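YncA (Salmonella typhimurium, PDB 3DR6) is a putative acetyltransferase of the GNAT family, probably moving an acetyl group from acetyl-coenzyme A to an acceptor that remains to be identified. Local coordinates at residues A9-N22 with N33-E47. Residues are numbered along the deposited sequence; the frame is centred on the assembly and turned at random.
Sequences ADKADCAAITEIYN and NDRTVDTDNRLAWYE
Cys14 O takes two donors from Thr18, the backbone N and the hydroxyl, which arrive from opposite faces of the carbonyl; the OG1 bond measures 2.6 Å. With its rotation fixed this way, Thr18 presses OG1 against the aliphatic part of Arg42, 3.3 Å from CG, and rests CG2 on the backbone of Val37 and Asp38. Arg42 then bends at chi2 and chi3, which brings its guanidinium over one face of Tyr21: a cation-pi contact, Arg42 CZ 4.3 Å from the centroid of the Tyr21 ring, the two planes 30° apart. Trp45 CB lies over the other guanidinium face, while Arg42 NE and NH2 both donate to Asn41 OD1, which lies in the guanidinium plane, holding the group from its edge. Helices 14-27 and 39-52 are the first two of this GNAT fold, and their segments here cross at 105°. Ile17 and Tyr21 also pack on Tyr68 of strand 64-73. Toward the loop before the second helix, the Asn22 amide pairs with the backbone of Val37, OD1 accepting from N at 2.9 Å and ND2 donating to O at 3.0 Å. At the far end Cys14 SG sits 3.7 Å from Leu43 CD2 and obliquely beside the Tyr46 ring, whose OH shares a water with Ala9 O.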
# COMPACT_ATOMS: atom_id res chain seq x y z
N ALA C 9 -1.08 13.83 21.25
CA ALA C 9 0.31 13.74 21.68
C ALA C 9 1.02 15.09 21.55
O ALA C 9 0.61 15.94 20.73
CB ALA C 9 1.05 12.64 20.88
N ASP C 10 2.05 15.27 22.38
CA ASP C 10 2.99 16.41 22.34
C ASP C 10 4.36 15.90 21.95
O ASP C 10 4.63 14.69 22.03
CB ASP C 10 3.19 17.02 23.74
CG ASP C 10 1.93 17.53 24.35
OD1 ASP C 10 0.93 17.72 23.62
OD2 ASP C 10 1.96 17.76 25.58
N LYS C 11 5.26 16.82 21.59
CA LYS C 11 6.69 16.51 21.46
C LYS C 11 7.24 15.73 22.66
O LYS C 11 8.07 14.83 22.49
CB LYS C 11 7.52 17.78 21.28
CG LYS C 11 7.62 18.31 19.86
CD LYS C 11 8.62 19.48 19.83
CE LYS C 11 10.05 18.98 20.14
NZ LYS C 11 10.97 20.04 20.63
N ALA C 12 6.79 16.08 23.86
CA ALA C 12 7.28 15.44 25.09
C ALA C 12 6.88 13.96 25.25
O ALA C 12 7.45 13.24 26.08
CB ALA C 12 6.86 16.24 26.32
N ASP C 13 5.91 13.51 24.44
CA ASP C 13 5.43 12.12 24.45
C ASP C 13 6.22 11.19 23.54
O ASP C 13 6.00 9.97 23.54
CB ASP C 13 3.97 12.06 23.99
CG ASP C 13 3.04 12.79 24.92
OD1 ASP C 13 3.24 12.69 26.15
OD2 ASP C 13 2.12 13.48 24.42
N CYS C 14 7.14 11.77 22.77
CA CYS C 14 7.83 11.03 21.72
C CYS C 14 8.83 9.99 22.24
O CYS C 14 9.03 8.97 21.59
CB CYS C 14 8.44 11.97 20.66
SG CYS C 14 7.20 12.71 19.58
N ALA C 15 9.44 10.24 23.40
CA ALA C 15 10.26 9.20 24.01
C ALA C 15 9.43 7.97 24.39
O ALA C 15 9.87 6.84 24.15
CB ALA C 15 11.06 9.74 25.22
N ALA C 16 8.25 8.18 24.97
CA ALA C 16 7.36 7.05 25.33
C ALA C 16 6.84 6.31 24.08
O ALA C 16 6.74 5.07 24.07
CB ALA C 16 6.19 7.54 26.16
N ILE C 17 6.48 7.08 23.05
CA ILE C 17 6.02 6.52 21.76
C ILE C 17 7.11 5.63 21.16
O ILE C 17 6.83 4.51 20.71
CB ILE C 17 5.60 7.67 20.76
CG1 ILE C 17 4.29 8.35 21.24
CG2 ILE C 17 5.44 7.16 19.33
CD1 ILE C 17 3.90 9.60 20.42
N THR C 18 8.35 6.14 21.18
CA THR C 18 9.52 5.40 20.69
C THR C 18 9.66 4.04 21.37
O THR C 18 9.88 3.03 20.70
CB THR C 18 10.83 6.22 20.87
OG1 THR C 18 10.70 7.48 20.22
CG2 THR C 18 12.04 5.47 20.28
N GLU C 19 9.51 4.01 22.70
CA GLU C 19 9.57 2.73 23.42
C GLU C 19 8.51 1.76 22.93
O GLU C 19 8.80 0.60 22.69
CB GLU C 19 9.37 2.93 24.92
CG GLU C 19 10.53 3.53 25.62
CD GLU C 19 10.34 3.47 27.13
OE1 GLU C 19 9.22 3.11 27.58
OE2 GLU C 19 11.30 3.79 27.86
N ILE C 20 7.28 2.24 22.80
CA ILE C 20 6.16 1.40 22.37
C ILE C 20 6.37 0.92 20.92
O ILE C 20 6.13 -0.25 20.61
CB ILE C 20 4.80 2.11 22.54
CG1 ILE C 20 4.53 2.38 24.03
CG2 ILE C 20 3.69 1.26 21.94
CD1 ILE C 20 3.50 3.49 24.31
N TYR C 21 6.79 1.84 20.04
CA TYR C 21 7.12 1.52 18.62
C TYR C 21 8.18 0.42 18.52
O TYR C 21 7.99 -0.59 17.81
CB TYR C 21 7.60 2.78 17.87
CG TYR C 21 7.99 2.53 16.43
CD1 TYR C 21 7.02 2.61 15.43
CD2 TYR C 21 9.30 2.19 16.07
CE1 TYR C 21 7.36 2.37 14.10
CE2 TYR C 21 9.65 1.97 14.72
CZ TYR C 21 8.66 2.06 13.75
OH TYR C 21 8.94 1.83 12.41
N ASN C 22 9.29 0.61 19.23
CA ASN C 22 10.40 -0.35 19.26
C ASN C 22 10.01 -1.71 19.82
O ASN C 22 10.46 -2.73 19.32
CB ASN C 22 11.61 0.22 20.02
CG ASN C 22 12.32 1.30 19.22
OD1 ASN C 22 12.16 1.40 18.00
ND2 ASN C 22 13.13 2.12 19.91
N ASN C 33 8.07 -3.99 10.39
CA ASN C 33 9.36 -3.33 10.28
C ASN C 33 10.29 -4.07 11.23
O ASN C 33 9.81 -4.63 12.22
CB ASN C 33 9.27 -1.87 10.73
CG ASN C 33 8.99 -0.89 9.60
OD1 ASN C 33 8.49 0.22 9.84
ND2 ASN C 33 9.33 -1.27 8.36
N ASP C 34 11.59 -4.03 10.95
CA ASP C 34 12.56 -4.88 11.66
C ASP C 34 13.56 -4.19 12.60
O ASP C 34 14.09 -4.84 13.50
CB ASP C 34 13.34 -5.74 10.65
CG ASP C 34 12.43 -6.61 9.80
OD1 ASP C 34 11.43 -7.13 10.32
OD2 ASP C 34 12.72 -6.77 8.60
N ARG C 35 13.86 -2.92 12.36
CA ARG C 35 14.84 -2.25 13.20
C ARG C 35 14.25 -1.13 14.05
O ARG C 35 13.27 -0.46 13.68
CB ARG C 35 16.03 -1.70 12.38
CG ARG C 35 17.02 -2.77 11.88
CD ARG C 35 16.90 -2.98 10.38
NE ARG C 35 17.57 -1.93 9.60
CZ ARG C 35 17.01 -0.79 9.19
NH1 ARG C 35 15.73 -0.50 9.47
NH2 ARG C 35 17.72 0.08 8.48
N THR C 36 14.87 -0.96 15.21
CA THR C 36 14.46 0.04 16.18
C THR C 36 14.87 1.44 15.69
O THR C 36 15.75 1.57 14.84
CB THR C 36 15.10 -0.25 17.53
OG1 THR C 36 16.50 -0.45 17.34
CG2 THR C 36 14.50 -1.52 18.15
N VAL C 37 14.21 2.47 16.22
CA VAL C 37 14.57 3.84 15.90
C VAL C 37 14.90 4.57 17.20
O VAL C 37 14.71 4.03 18.29
CB VAL C 37 13.44 4.58 15.11
CG1 VAL C 37 13.24 3.97 13.70
CG2 VAL C 37 12.12 4.64 15.91
N ASP C 38 15.39 5.80 17.09
CA ASP C 38 15.58 6.61 18.28
C ASP C 38 14.48 7.66 18.45
O ASP C 38 13.61 7.80 17.59
CB ASP C 38 16.99 7.23 18.32
CG ASP C 38 17.30 8.09 17.11
OD1 ASP C 38 16.39 8.56 16.40
OD2 ASP C 38 18.51 8.32 16.87
N THR C 39 14.50 8.37 19.57
CA THR C 39 13.49 9.40 19.86
C THR C 39 13.44 10.50 18.79
O THR C 39 12.35 10.96 18.43
CB THR C 39 13.68 10.02 21.26
OG1 THR C 39 13.63 8.98 22.25
CG2 THR C 39 12.58 11.04 21.56
N ASP C 40 14.61 10.92 18.29
CA ASP C 40 14.67 11.95 17.24
C ASP C 40 13.91 11.53 15.99
O ASP C 40 13.28 12.36 15.31
CB ASP C 40 16.12 12.29 16.88
CG ASP C 40 16.75 13.30 17.84
OD1 ASP C 40 16.19 14.42 17.98
OD2 ASP C 40 17.79 12.97 18.45
N ASN C 41 13.97 10.23 15.68
CA ASN C 41 13.26 9.67 14.55
C ASN C 41 11.75 9.78 14.73
O ASN C 41 11.03 10.15 13.79
CB ASN C 41 13.70 8.22 14.29
CG ASN C 41 12.91 7.55 13.17
OD1 ASN C 41 11.71 7.27 13.32
ND2 ASN C 41 13.58 7.27 12.05
N ARG C 42 11.26 9.48 15.93
CA ARG C 42 9.81 9.59 16.20
C ARG C 42 9.33 11.03 16.33
O ARG C 42 8.18 11.33 16.03
CB ARG C 42 9.38 8.75 17.40
CG ARG C 42 9.51 7.23 17.20
CD ARG C 42 8.59 6.70 16.09
NE ARG C 42 9.21 6.70 14.76
CZ ARG C 42 8.59 6.33 13.65
NH1 ARG C 42 7.32 5.91 13.69
NH2 ARG C 42 9.23 6.36 12.49
N LEU C 43 10.22 11.93 16.75
CA LEU C 43 9.95 13.36 16.69
C LEU C 43 9.76 13.80 15.24
O LEU C 43 8.79 14.49 14.92
CB LEU C 43 11.07 14.18 17.34
CG LEU C 43 10.88 14.54 18.82
CD1 LEU C 43 12.11 15.27 19.34
CD2 LEU C 43 9.63 15.39 19.02
N ALA C 44 10.68 13.35 14.37
CA ALA C 44 10.61 13.62 12.93
C ALA C 44 9.28 13.12 12.36
O ALA C 44 8.56 13.86 11.70
CB ALA C 44 11.79 12.97 12.20
N TRP C 45 8.96 11.86 12.66
CA TRP C 45 7.69 11.24 12.26
C TRP C 45 6.48 12.01 12.78
O TRP C 45 5.52 12.22 12.03
CB TRP C 45 7.65 9.78 12.74
CG TRP C 45 6.29 9.09 12.65
CD1 TRP C 45 5.76 8.46 11.56
CD2 TRP C 45 5.34 8.95 13.71
NE1 TRP C 45 4.52 7.95 11.88
CE2 TRP C 45 4.24 8.22 13.19
CE3 TRP C 45 5.30 9.36 15.06
CZ2 TRP C 45 3.10 7.91 13.96
CZ3 TRP C 45 4.16 9.04 15.83
CH2 TRP C 45 3.08 8.32 15.27
N TYR C 46 6.54 12.41 14.05
CA TYR C 46 5.48 13.19 14.68
C TYR C 46 5.25 14.52 13.96
O TYR C 46 4.10 14.88 13.65
CB TYR C 46 5.80 13.43 16.17
CG TYR C 46 4.92 14.47 16.83
CD1 TYR C 46 3.66 14.13 17.35
CD2 TYR C 46 5.35 15.79 16.94
CE1 TYR C 46 2.86 15.09 17.95
CE2 TYR C 46 4.55 16.75 17.53
CZ TYR C 46 3.31 16.40 18.03
OH TYR C 46 2.54 17.36 18.62
N GLU C 47 6.33 15.25 13.70
CA GLU C 47 6.25 16.53 12.99
C GLU C 47 5.67 16.37 11.59
O GLU C 47 4.80 17.14 11.19
CB GLU C 47 7.63 17.21 12.94
CG GLU C 47 8.14 17.68 14.33
CD GLU C 47 7.28 18.78 14.96
OE1 GLU C 47 6.62 19.54 14.20
OE2 GLU C 47 7.29 18.90 16.21
O HOH W 1 -0.55 16.73 18.39
O HOH W 2 4.17 19.36 20.83
O HOH W 3 11.59 0.77 11.98